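Local atomic coordinates of carbohydrate-binding protein (Flavonifractor plautii, PDB entry 6N1B), a protein that removes the acetyl group from the N-acetylgalactosamine of the blood group A antigen, probably as a step in converting A-type to O-type blood. Residues A148-I154 with D191-A197; V58-W64 with Y129-M133; D44-A48 with I377-S381; G298-L303 with T317-P323; P33-D37 with V368-S372. One frame throughout, in Å; residues are numbered along the deposited sequence.

Contact 1: residues A148-I154 with D191-A197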
# COMPACT_ATOMS: atom_id res chain seq x y z
N ALA A 148 8.69 14.29 -8.95
CA ALA A 148 7.79 13.73 -7.96
C ALA A 148 8.38 13.86 -6.57
O ALA A 148 9.57 14.22 -6.38
CB ALA A 148 7.52 12.25 -8.23
N GLU A 149 7.55 13.56 -5.57
CA GLU A 149 7.96 13.59 -4.20
C GLU A 149 7.29 12.43 -3.44
O GLU A 149 6.19 12.01 -3.77
CB GLU A 149 7.54 14.89 -3.49
CG GLU A 149 8.24 16.13 -4.02
CD GLU A 149 7.89 17.40 -3.29
OE1 GLU A 149 7.11 17.39 -2.31
OE2 GLU A 149 8.44 18.46 -3.65
N VAL A 150 7.98 11.94 -2.41
CA VAL A 150 7.32 11.20 -1.31
C VAL A 150 7.01 12.19 -0.22
O VAL A 150 7.94 12.89 0.22
CB VAL A 150 8.17 9.99 -0.82
CG1 VAL A 150 7.51 9.36 0.38
CG2 VAL A 150 8.39 8.99 -1.94
N ARG A 151 5.74 12.31 0.14
CA ARG A 151 5.24 13.26 1.15
C ARG A 151 4.71 12.48 2.35
O ARG A 151 4.49 11.28 2.30
CB ARG A 151 4.19 14.12 0.51
CG ARG A 151 4.73 15.01 -0.59
CD ARG A 151 3.68 15.86 -1.32
NE ARG A 151 4.33 16.77 -2.22
CZ ARG A 151 3.73 17.80 -2.86
NH1 ARG A 151 2.42 17.85 -2.90
NH2 ARG A 151 4.49 18.76 -3.37
N LEU A 152 4.53 13.23 3.43
CA LEU A 152 4.26 12.67 4.76
C LEU A 152 3.34 13.58 5.55
O LEU A 152 3.57 14.83 5.61
CB LEU A 152 5.57 12.51 5.49
CG LEU A 152 5.56 12.19 6.98
CD1 LEU A 152 4.90 10.84 7.29
CD2 LEU A 152 6.98 12.22 7.53
N ARG A 153 2.31 12.96 6.13
CA ARG A 153 1.49 13.65 7.17
C ARG A 153 1.46 12.71 8.37
O ARG A 153 1.33 11.50 8.24
CB ARG A 153 0.04 13.88 6.67
CG ARG A 153 -0.08 15.07 5.69
CD ARG A 153 -1.49 15.19 5.11
NE ARG A 153 -1.60 16.33 4.21
CZ ARG A 153 -2.05 17.55 4.52
NH1 ARG A 153 -2.48 17.84 5.73
NH2 ARG A 153 -2.08 18.51 3.57
N ILE A 154 1.53 13.33 9.57
CA ILE A 154 1.57 12.59 10.84
C ILE A 154 0.31 12.93 11.65
O ILE A 154 -0.25 14.06 11.54
CB ILE A 154 2.84 13.03 11.61
CG1 ILE A 154 4.09 12.56 10.87
CG2 ILE A 154 2.86 12.58 13.08
CD1 ILE A 154 5.39 13.21 11.28
N ASP A 191 0.04 21.58 4.73
CA ASP A 191 0.72 21.03 5.90
C ASP A 191 1.14 19.58 5.74
O ASP A 191 0.56 18.64 6.32
CB ASP A 191 -0.08 21.27 7.15
CG ASP A 191 -0.17 22.73 7.53
OD1 ASP A 191 0.82 23.46 7.38
OD2 ASP A 191 -1.22 23.14 8.01
N PHE A 192 2.18 19.38 4.93
CA PHE A 192 2.84 18.09 4.77
C PHE A 192 4.33 18.29 4.83
O PHE A 192 4.79 19.42 4.61
CB PHE A 192 2.36 17.36 3.46
CG PHE A 192 2.71 18.09 2.22
CD1 PHE A 192 4.02 18.02 1.68
CD2 PHE A 192 1.80 19.01 1.64
CE1 PHE A 192 4.33 18.70 0.56
CE2 PHE A 192 2.17 19.73 0.56
CZ PHE A 192 3.42 19.58 0.02
N ILE A 193 5.06 17.21 4.96
CA ILE A 193 6.52 17.15 4.86
C ILE A 193 6.88 16.49 3.55
O ILE A 193 6.35 15.44 3.24
CB ILE A 193 7.11 16.44 6.10
CG1 ILE A 193 6.85 17.18 7.40
CG2 ILE A 193 8.61 16.11 5.93
CD1 ILE A 193 7.11 16.43 8.67
N THR A 194 7.88 17.09 2.85
CA THR A 194 8.50 16.44 1.71
C THR A 194 9.59 15.53 2.25
O THR A 194 10.60 16.03 2.79
CB THR A 194 9.00 17.40 0.66
OG1 THR A 194 7.95 18.19 0.16
CG2 THR A 194 9.79 16.67 -0.40
N ALA A 195 9.41 14.21 2.21
CA ALA A 195 10.41 13.22 2.65
C ALA A 195 11.48 13.06 1.62
O ALA A 195 12.67 12.95 2.01
CB ALA A 195 9.73 11.94 3.01
N ILE A 196 11.15 12.94 0.34
CA ILE A 196 12.09 12.69 -0.76
C ILE A 196 11.59 13.43 -1.94
O ILE A 196 10.37 13.44 -2.20
CB ILE A 196 12.26 11.16 -1.09
CG1 ILE A 196 12.44 10.32 0.17
CG2 ILE A 196 13.39 10.92 -2.01
CD1 ILE A 196 12.30 8.87 -0.08
N ALA A 197 12.53 14.01 -2.75
CA ALA A 197 12.16 14.59 -4.04
C ALA A 197 13.03 13.96 -5.12
O ALA A 197 14.22 13.65 -4.88
CB ALA A 197 12.29 16.07 -4.06
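Asp191 lays its backbone O over one face of the Arg153 guanidinium, 3.2 Å from NH1 but at an angle too poor for a hydrogen bond; Arg153 is held instead by Glu108 and by the backbone carbonyls of Trp161 and Gly188. Phe192 then lies against Arg151. Phe192 CZ sits 3.4 Å from Arg151 CZ, over the centre of the guanidinium, with the two planes 29° apart, while Arg151 CD makes a CH-pi contact with the ring face. CG of Phe192 stands between its backbone N and carbonyl carbon (chi1 64°), which turns the ring onto the extended arginine chain. Ile193 pairs with Leu152 through a straight bond from Ile193 N to Leu152 O (2.9 Å) and a weak one returned by Leu152 N. The segments are neighbouring antiparallel strands, 193-198 being the outer one of a four-stranded sheet, with a classic beta bulge opposite Val150. Thr194, on the Arg151 side of the sheet, gives its OG1 proton to Glu149 OE1 (2.7 Å). Glu149 OE1 also takes Arg151 NE (2.8 Å) from the opposite face of the carboxylate plane, a salt bridge that helps fix the guanidinium against the Phe192 ring. Ala195 and Ile196 make the bulge: Ala195 N (2.8 Å) and Ile196 N (3.2 Å) both bond to Val150 O. Ala197 pairs with Glu149, its CA 3.5 Å from Ala148 O.

Contact 2: residues V58-W64 with Y129-M133; sequences VVLEEPW and YDAMM
With CG anti to its backbone N (chi1 -177°), Trp64 sends its indole toward strand 131-133, and Met132, bent at chi2 (-69°), folds its thioether back over the indole. Met132 CG lies over the six-membered ring, 3.5 Å from Trp64 CH2, in a CH-pi contact. Met132 SD stands higher above the same face, 4.8 Å from the centroid of the Trp64 six-membered ring, a distant Met-aromatic contact. The methyl CE of Met132, still against Trp64 CE3, also meets Val58 CG1 and, tip to tip, Leu60 CD1, each at 3.9 Å. At the pyrrole edge, Trp64 NE1 donates a nearly straight bond (168°) to Asp130 O at 3.0 Å. The acceptor lies in the indole plane, yet the donor stands well above the carbonyl plane of Asp130. That carbonyl also receives Arg183, so the buried indole N-H shares its acceptor with a cationic side chain. Asp130 OD1 comes within 3.2 Å of Trp64 CD1 and is itself bonded to Tyr125 OH. Asp130 and Ala131 form a G1 beta bulge opposite Asn126. The contact joins strands 52-60 and 63-64, either side of a corner in the chain, to strand 131-140, with Trp70 and Tyr125 edge-to-face against Trp64.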
# COMPACT_ATOMS: atom_id res chain seq x y z
N VAL A 58 -2.47 -0.89 9.17
CA VAL A 58 -1.70 -1.00 10.39
C VAL A 58 -2.57 -1.75 11.42
O VAL A 58 -3.69 -1.33 11.66
CB VAL A 58 -1.30 0.37 10.93
CG1 VAL A 58 -0.59 0.20 12.28
CG2 VAL A 58 -0.41 1.17 9.96
N VAL A 59 -2.03 -2.87 11.89
CA VAL A 59 -2.70 -3.67 12.93
C VAL A 59 -1.92 -3.56 14.23
O VAL A 59 -0.77 -3.95 14.27
CB VAL A 59 -2.85 -5.18 12.52
CG1 VAL A 59 -3.69 -5.92 13.57
CG2 VAL A 59 -3.47 -5.26 11.15
N LEU A 60 -2.55 -3.12 15.30
CA LEU A 60 -1.91 -2.91 16.59
C LEU A 60 -2.44 -3.90 17.62
O LEU A 60 -3.57 -4.31 17.54
CB LEU A 60 -2.27 -1.50 17.04
CG LEU A 60 -1.91 -0.39 16.15
CD1 LEU A 60 -2.50 0.94 16.66
CD2 LEU A 60 -0.40 -0.24 15.90
N GLU A 61 -1.59 -4.09 18.64
CA GLU A 61 -1.84 -4.91 19.75
C GLU A 61 -2.90 -4.35 20.71
O GLU A 61 -3.74 -5.06 21.36
CB GLU A 61 -0.40 -5.11 20.50
CG GLU A 61 0.83 -4.68 19.64
CD GLU A 61 0.96 -3.13 19.46
OE1 GLU A 61 0.67 -2.38 20.51
OE2 GLU A 61 1.35 -2.70 18.32
N GLU A 62 -2.87 -3.06 20.79
CA GLU A 62 -3.74 -2.27 21.67
C GLU A 62 -4.27 -1.11 20.88
O GLU A 62 -3.65 -0.61 19.94
CB GLU A 62 -2.89 -1.76 22.82
CG GLU A 62 -2.33 -2.82 23.77
CD GLU A 62 -1.26 -2.26 24.68
OE1 GLU A 62 -1.00 -1.10 24.70
OE2 GLU A 62 -0.71 -3.13 25.35
N PRO A 63 -5.50 -0.69 21.18
CA PRO A 63 -6.12 0.42 20.41
C PRO A 63 -5.38 1.74 20.46
O PRO A 63 -4.78 2.05 21.47
CB PRO A 63 -7.53 0.51 20.95
CG PRO A 63 -7.49 -0.06 22.32
CD PRO A 63 -6.37 -1.10 22.32
N TRP A 64 -5.40 2.40 19.32
CA TRP A 64 -4.87 3.75 19.17
C TRP A 64 -6.02 4.64 18.76
O TRP A 64 -6.67 4.35 17.77
CB TRP A 64 -3.79 3.75 18.13
CG TRP A 64 -3.07 5.05 17.89
CD1 TRP A 64 -2.10 5.63 18.69
CD2 TRP A 64 -3.28 5.95 16.82
NE1 TRP A 64 -1.65 6.81 18.11
CE2 TRP A 64 -2.32 7.03 16.96
CE3 TRP A 64 -4.15 5.98 15.75
CZ2 TRP A 64 -2.32 8.10 16.15
CZ3 TRP A 64 -4.11 7.05 14.89
CH2 TRP A 64 -3.15 8.13 15.10
N TYR A 129 6.66 7.94 19.43
CA TYR A 129 5.91 9.15 19.43
C TYR A 129 4.41 8.87 19.63
O TYR A 129 3.60 9.85 19.67
CB TYR A 129 6.12 9.92 18.10
CG TYR A 129 7.47 10.57 18.03
CD1 TYR A 129 8.67 9.79 17.80
CD2 TYR A 129 7.61 11.91 18.14
CE1 TYR A 129 9.90 10.40 17.67
CE2 TYR A 129 8.90 12.55 18.05
CZ TYR A 129 10.01 11.79 17.79
OH TYR A 129 11.26 12.38 17.68
N ASP A 130 3.99 7.60 19.68
CA ASP A 130 2.63 7.13 19.72
C ASP A 130 1.78 7.86 18.62
O ASP A 130 0.75 8.50 18.91
CB ASP A 130 2.06 7.34 21.10
CG ASP A 130 0.70 6.71 21.28
OD1 ASP A 130 0.38 5.67 20.68
OD2 ASP A 130 -0.04 7.22 22.22
N ALA A 131 2.27 7.78 17.41
CA ALA A 131 1.74 8.59 16.28
C ALA A 131 1.78 7.75 15.01
O ALA A 131 2.67 6.88 14.89
CB ALA A 131 2.55 9.86 16.06
N MET A 132 0.85 7.97 14.11
CA MET A 132 0.90 7.41 12.76
C MET A 132 1.59 8.37 11.81
O MET A 132 1.44 9.58 11.85
CB MET A 132 -0.55 7.15 12.24
CG MET A 132 -1.33 6.06 13.02
SD MET A 132 -0.67 4.43 12.77
CE MET A 132 -1.81 3.57 13.87
N MET A 133 2.35 7.70 10.88
CA MET A 133 3.10 8.42 9.83
C MET A 133 2.56 7.90 8.46
O MET A 133 2.77 6.74 8.17
CB MET A 133 4.58 8.11 9.97
CG MET A 133 5.19 8.44 11.33
SD MET A 133 6.93 7.99 11.50
CE MET A 133 7.72 9.29 10.55

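Contact 3: residues D44-A48 with I377-S381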
# COMPACT_ATOMS: atom_id res chain seq x y z
N ASP A 44 -18.80 11.82 -9.20
CA ASP A 44 -18.48 12.04 -10.60
C ASP A 44 -19.51 11.13 -11.36
O ASP A 44 -19.48 9.95 -11.24
CB ASP A 44 -17.04 11.61 -10.92
CG ASP A 44 -16.66 11.91 -12.34
OD1 ASP A 44 -17.49 11.75 -13.29
OD2 ASP A 44 -15.50 12.31 -12.61
N SER A 45 -20.41 11.78 -12.08
CA SER A 45 -21.48 11.09 -12.76
C SER A 45 -21.10 10.01 -13.71
O SER A 45 -21.87 9.05 -13.97
CB SER A 45 -22.39 12.06 -13.42
OG SER A 45 -21.80 12.73 -14.54
N ALA A 46 -19.89 10.11 -14.21
CA ALA A 46 -19.37 9.12 -15.18
C ALA A 46 -18.67 7.90 -14.56
O ALA A 46 -18.15 7.01 -15.28
CB ALA A 46 -18.45 9.76 -16.18
N HIS A 47 -18.70 7.84 -13.20
CA HIS A 47 -18.04 6.75 -12.46
C HIS A 47 -18.79 6.29 -11.27
O HIS A 47 -19.39 7.10 -10.53
CB HIS A 47 -16.63 7.21 -11.97
CG HIS A 47 -15.71 7.55 -13.08
ND1 HIS A 47 -15.13 6.55 -13.83
CD2 HIS A 47 -15.26 8.72 -13.56
CE1 HIS A 47 -14.35 7.14 -14.78
NE2 HIS A 47 -14.42 8.46 -14.64
N ALA A 48 -18.83 4.97 -11.11
CA ALA A 48 -19.47 4.42 -9.87
C ALA A 48 -18.72 4.90 -8.63
O ALA A 48 -17.46 5.13 -8.66
CB ALA A 48 -19.44 2.91 -9.91
N ILE A 377 -24.75 -2.96 -8.44
CA ILE A 377 -24.09 -1.75 -8.80
C ILE A 377 -24.09 -1.63 -10.30
O ILE A 377 -23.60 -2.51 -11.02
CB ILE A 377 -22.63 -1.73 -8.22
CG1 ILE A 377 -22.35 -1.83 -6.57
CG2 ILE A 377 -21.87 -0.44 -8.80
CD1 ILE A 377 -23.20 -0.98 -5.89
N GLN A 378 -24.55 -0.47 -10.76
CA GLN A 378 -24.38 -0.13 -12.14
C GLN A 378 -23.05 0.60 -12.41
O GLN A 378 -22.91 1.74 -12.02
CB GLN A 378 -25.54 0.84 -12.52
CG GLN A 378 -25.60 1.44 -13.87
CD GLN A 378 -25.77 0.39 -14.87
OE1 GLN A 378 -24.79 -0.12 -15.46
NE2 GLN A 378 -26.96 -0.14 -14.94
N ALA A 379 -22.11 -0.08 -13.05
CA ALA A 379 -20.92 0.63 -13.52
C ALA A 379 -21.32 1.65 -14.53
O ALA A 379 -22.27 1.44 -15.28
CB ALA A 379 -19.85 -0.27 -13.95
N LYS A 380 -20.58 2.78 -14.62
CA LYS A 380 -20.96 3.91 -15.42
C LYS A 380 -20.19 3.98 -16.73
O LYS A 380 -19.37 3.10 -17.09
CB LYS A 380 -20.91 5.20 -14.58
CG LYS A 380 -21.59 5.21 -13.17
CD LYS A 380 -22.98 4.91 -13.18
CE LYS A 380 -23.71 5.16 -11.75
NZ LYS A 380 -24.42 3.98 -11.51
N SER A 381 -20.47 5.06 -17.45
CA SER A 381 -20.05 5.13 -18.82
C SER A 381 -18.49 5.18 -19.01
O SER A 381 -18.04 4.62 -20.01
CB SER A 381 -20.64 6.39 -19.46
OG SER A 381 -20.27 7.52 -18.68
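Lys380 presses its CB and CG against the backbone of the 44-48 loop: CB lies 3.4 Å from Ala46 O, and CG 3.5 Å from Ala48 N. At one end of this strip Ser381 OG touches Ala46 CB at 3.8 Å; at the other, Ala48 CB meets Ile377 CG2 at 4.3 Å. No hydrogen bond joins the two segments directly, and the direct contact is van der Waals. The lysine chain bends at chi2 (-59°) and again near its end, curling away from the loop to place NZ 2.7 Å from Gln378 O, a bond that closes the side chain back on its own segment. Within 44-48, a type I beta turn from Asp44 to His47 presents the Ala46 carbonyl. Asp44 OD1 reinforces it as an Asx turn, accepting from Ala46 N at 3.0 Å, while His47 N bonds to Asp44 O. Asp383 ties both sides together: its OD2 takes the N-H groups of Ala48 and Lys380, and its OD1 bonds His47 ND1. The contact therefore fastens the loop between strands 30-31 and 52-60 to the chain that leaves the 367-369/375-378 hairpin, just ahead of strand 385-395, where Ala379 rests on Ile386.

Contact 4: residues G298-L303 with T317-P323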
# COMPACT_ATOMS: atom_id res chain seq x y z
N GLY A 298 -2.67 -7.67 -15.96
CA GLY A 298 -2.71 -9.10 -15.52
C GLY A 298 -1.81 -9.44 -14.38
O GLY A 298 -1.57 -10.61 -14.10
N SER A 299 -1.32 -8.42 -13.65
CA SER A 299 -0.39 -8.72 -12.55
C SER A 299 -0.94 -9.61 -11.49
O SER A 299 -2.17 -9.67 -11.26
CB SER A 299 0.03 -7.38 -11.93
OG SER A 299 -1.09 -6.57 -11.46
N VAL A 300 -0.01 -10.28 -10.85
CA VAL A 300 -0.25 -11.21 -9.79
C VAL A 300 0.55 -10.74 -8.54
O VAL A 300 1.34 -9.79 -8.62
CB VAL A 300 0.20 -12.62 -10.13
CG1 VAL A 300 -0.62 -13.18 -11.27
CG2 VAL A 300 1.68 -12.70 -10.51
N LEU A 301 0.29 -11.38 -7.39
CA LEU A 301 1.17 -11.17 -6.24
C LEU A 301 2.10 -12.40 -6.16
O LEU A 301 1.72 -13.53 -6.35
CB LEU A 301 0.39 -11.13 -4.92
CG LEU A 301 -0.65 -10.05 -4.82
CD1 LEU A 301 -1.36 -10.06 -3.49
CD2 LEU A 301 -0.14 -8.66 -5.17
N HIS A 302 3.36 -12.07 -5.75
CA HIS A 302 4.34 -13.04 -5.31
C HIS A 302 4.84 -12.69 -3.86
O HIS A 302 4.78 -11.52 -3.54
CB HIS A 302 5.50 -13.26 -6.30
CG HIS A 302 5.15 -14.14 -7.47
ND1 HIS A 302 5.57 -15.48 -7.50
CD2 HIS A 302 4.48 -13.93 -8.61
CE1 HIS A 302 5.10 -16.04 -8.61
NE2 HIS A 302 4.44 -15.13 -9.29
N LEU A 303 5.35 -13.70 -3.20
CA LEU A 303 5.94 -13.52 -1.88
C LEU A 303 7.47 -13.58 -1.99
O LEU A 303 7.98 -14.50 -2.65
CB LEU A 303 5.42 -14.60 -0.93
CG LEU A 303 5.68 -14.39 0.57
CD1 LEU A 303 4.82 -13.26 1.02
CD2 LEU A 303 5.45 -15.68 1.30
N THR A 317 7.88 -20.70 -7.16
CA THR A 317 7.62 -20.23 -8.45
C THR A 317 6.20 -19.69 -8.64
O THR A 317 5.84 -19.04 -9.62
CB THR A 317 7.89 -21.25 -9.56
OG1 THR A 317 7.07 -22.39 -9.30
CG2 THR A 317 9.31 -21.64 -9.58
N LYS A 318 5.29 -20.16 -7.72
CA LYS A 318 3.90 -19.98 -7.86
C LYS A 318 3.42 -18.61 -7.34
O LYS A 318 3.96 -18.12 -6.34
CB LYS A 318 3.14 -21.13 -7.13
CG LYS A 318 3.42 -22.47 -7.83
CD LYS A 318 2.98 -23.67 -7.04
CE LYS A 318 1.52 -23.67 -6.77
NZ LYS A 318 1.21 -25.01 -6.01
N PRO A 319 2.35 -18.06 -7.90
CA PRO A 319 1.78 -16.80 -7.38
C PRO A 319 1.13 -17.00 -6.04
O PRO A 319 0.56 -18.05 -5.73
CB PRO A 319 0.75 -16.38 -8.43
CG PRO A 319 0.43 -17.66 -9.12
CD PRO A 319 1.61 -18.54 -9.04
N LEU A 320 1.27 -15.98 -5.21
CA LEU A 320 0.53 -15.89 -3.99
C LEU A 320 -0.94 -15.56 -4.25
O LEU A 320 -1.81 -16.05 -3.45
CB LEU A 320 1.17 -14.76 -3.10
CG LEU A 320 0.55 -14.41 -1.79
CD1 LEU A 320 0.65 -15.62 -0.84
CD2 LEU A 320 1.18 -13.18 -1.17
N LEU A 321 -1.29 -14.79 -5.23
CA LEU A 321 -2.68 -14.42 -5.47
C LEU A 321 -2.74 -14.08 -6.96
O LEU A 321 -1.88 -13.34 -7.47
CB LEU A 321 -3.14 -13.27 -4.61
CG LEU A 321 -4.64 -13.09 -4.39
CD1 LEU A 321 -5.16 -14.28 -3.60
CD2 LEU A 321 -4.95 -11.80 -3.74
N SER A 322 -3.86 -14.50 -7.63
CA SER A 322 -4.04 -14.26 -9.01
C SER A 322 -5.42 -13.64 -9.29
O SER A 322 -6.32 -13.84 -8.44
CB SER A 322 -3.92 -15.60 -9.76
OG SER A 322 -2.65 -16.22 -9.61
N PRO A 323 -5.62 -13.05 -10.44
CA PRO A 323 -6.97 -12.55 -10.80
C PRO A 323 -7.99 -13.67 -10.72
O PRO A 323 -7.71 -14.85 -11.00
CB PRO A 323 -6.79 -12.01 -12.23
CG PRO A 323 -5.36 -11.73 -12.35
CD PRO A 323 -4.61 -12.68 -11.47
O HOH W 1 5.69 -16.44 -4.68
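A classic beta bulge joins strand 300-306 to the loop that follows strand 313-314, with Leu320 and Leu321 both opposite Leu301. Leu301 O accepts from Leu320 N at 2.7 Å and, more weakly, from Leu321 N, while Leu301 N returns a nearly straight bond (170°) to Leu321 O at 2.9 Å. The Leu301 and Leu321 side chains lie alongside, pointing the same way, with CD1 of Leu301 3.8 Å from CB of Leu321; both pack on Ile334 of strand 333-342. Leu320 also meets Leu303, its CD2 4.2 Å from Leu303 CD1, and both rest on Met399 of helix 396-404. Near the start of the strand, Val300 CG1 touches Pro323 CD. His302 starts away from the loop, but its ring swings back to it, with CG anti to the carbonyl carbon (chi1 -78°). One face is covered by Pro319 CA, 3.8 Å from the ring centroid in a CH-pi contact, and Thr317 O lies near the ring plane, 3.3 Å from His302 CE1. Lys318 O and His302 ND1 are close but not hydrogen-bonded. A water bridges instead: it donates to Lys318 O, accepts from Leu303 N and hydrogen-bonds His302 ND1 at 3.0 Å.

Contact 5: residues P33-D37 with V368-S372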
# COMPACT_ATOMS: atom_id res chain seq x y z
N PRO A 33 -15.30 -13.86 0.24
CA PRO A 33 -16.32 -13.45 -0.74
C PRO A 33 -16.54 -11.94 -0.75
O PRO A 33 -16.39 -11.31 0.32
CB PRO A 33 -17.59 -14.16 -0.21
CG PRO A 33 -17.19 -15.10 0.82
CD PRO A 33 -15.79 -14.76 1.31
N GLY A 34 -16.88 -11.43 -1.91
CA GLY A 34 -17.17 -9.98 -2.02
C GLY A 34 -15.88 -9.16 -1.78
O GLY A 34 -14.78 -9.65 -2.13
N TYR A 35 -16.07 -7.98 -1.26
CA TYR A 35 -14.95 -7.10 -0.99
C TYR A 35 -15.27 -6.22 0.20
O TYR A 35 -16.30 -6.51 0.87
CB TYR A 35 -14.46 -6.37 -2.24
CG TYR A 35 -15.54 -5.55 -2.90
CD1 TYR A 35 -15.98 -4.32 -2.37
CD2 TYR A 35 -16.17 -6.00 -4.06
CE1 TYR A 35 -17.00 -3.57 -3.02
CE2 TYR A 35 -17.20 -5.24 -4.68
CZ TYR A 35 -17.59 -4.03 -4.17
OH TYR A 35 -18.59 -3.29 -4.74
N GLN A 36 -14.41 -5.25 0.57
CA GLN A 36 -14.64 -4.46 1.77
C GLN A 36 -15.06 -3.11 1.36
O GLN A 36 -14.63 -2.53 0.36
CB GLN A 36 -13.39 -4.43 2.67
CG GLN A 36 -13.12 -5.78 3.28
CD GLN A 36 -12.01 -5.81 4.29
OE1 GLN A 36 -11.28 -4.84 4.47
NE2 GLN A 36 -11.83 -6.97 4.93
N ASP A 37 -15.98 -2.50 2.14
CA ASP A 37 -16.47 -1.15 1.82
C ASP A 37 -15.55 -0.07 2.35
O ASP A 37 -15.43 0.12 3.52
CB ASP A 37 -17.89 -0.96 2.33
CG ASP A 37 -18.84 -1.77 1.57
OD1 ASP A 37 -18.94 -1.71 0.31
OD2 ASP A 37 -19.52 -2.57 2.23
N VAL A 368 -22.21 -4.74 -11.83
CA VAL A 368 -21.06 -5.28 -11.07
C VAL A 368 -21.49 -5.53 -9.63
O VAL A 368 -22.53 -5.02 -9.14
CB VAL A 368 -19.82 -4.43 -11.18
CG1 VAL A 368 -19.38 -4.31 -12.62
CG2 VAL A 368 -20.03 -3.01 -10.65
N ALA A 369 -20.65 -6.31 -8.96
CA ALA A 369 -20.96 -6.74 -7.57
C ALA A 369 -20.79 -5.65 -6.56
O ALA A 369 -19.86 -4.82 -6.65
CB ALA A 369 -20.07 -7.89 -7.17
N ASP A 370 -21.64 -5.64 -5.52
CA ASP A 370 -21.44 -4.93 -4.30
C ASP A 370 -20.51 -5.68 -3.36
O ASP A 370 -20.08 -6.78 -3.69
CB ASP A 370 -22.78 -4.49 -3.73
CG ASP A 370 -23.64 -5.64 -3.16
OD1 ASP A 370 -23.11 -6.70 -2.83
OD2 ASP A 370 -24.90 -5.35 -3.19
N SER A 371 -20.27 -5.12 -2.16
CA SER A 371 -19.31 -5.71 -1.28
C SER A 371 -19.77 -7.06 -0.71
O SER A 371 -18.97 -7.87 -0.22
CB SER A 371 -18.97 -4.83 -0.13
OG SER A 371 -20.14 -4.51 0.66
N SER A 372 -21.10 -7.30 -0.79
CA SER A 372 -21.67 -8.56 -0.37
C SER A 372 -21.69 -9.64 -1.45
O SER A 372 -22.22 -10.72 -1.21
CB SER A 372 -23.13 -8.35 0.10
OG SER A 372 -23.13 -7.57 1.29
O HOH W 2 -20.93 -2.35 -1.61
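One face of the Tyr35 ring is covered by Ser371, whose CA stands over the centre, 3.6 Å from the centroid, in a CH-pi contact; at the edge, close to the ring plane, lies Ala369 O. Tyr35 OH donates to Ala369 O at 2.8 Å, so the ring is held at its hydroxyl end as well as across its face. Trp329 meets the same ring edge-to-face. Tyr35 CG takes the position between backbone N and carbonyl carbon (chi1 58°), which lays the ring along the 369-371 backbone. The backbone joins in: Tyr35 N bonds to Ser371 O at 3.1 Å, and Gly34 CA makes a CA-H...O contact with Ser371 O at 3.3 Å. These bonds fasten the loop after strand 30-31 to the turn of the 367-369/375-378 beta hairpin, at the protein surface. Asp370, pointing away from the loop, bonds Thr376 and the backbone N of Asn374 within that hairpin. The Ser371 OG donates to Asp37 OD2 at 2.6 Å, on the syn side, somewhat out of the carboxylate plane. The second carboxylate oxygen, Asp37 OD1, receives a water at 2.8 Å, and this water accepts from Ser371 N at 2.9 Å.

Contacts 1 and 2 meet through neighbouring strands of one sheet: Ile154 CG2 lies 3.5 Å from Met132 O, and Leu152 CD1 3.8 Å from Met133 CB. Contacts 3 and 5 share the small hairpin, where Ile377 O and Val368 N, 2.8 Å apart, probably hydrogen-bond; both fasten the early 33-48 chain to it, and their segments alternate along the sequence. Contact 4 is nested within the loops they close, its nearest atoms about 10 Å from contact 5. Contacts 1 and 4 lie on opposite sides of the chain's centre. The bound glycan lies about 9 Å from the side chains of both Ala148 (alpha-galactose) and His47 (fucose); the Val58 side chain is about 6 Å from a calcium ion.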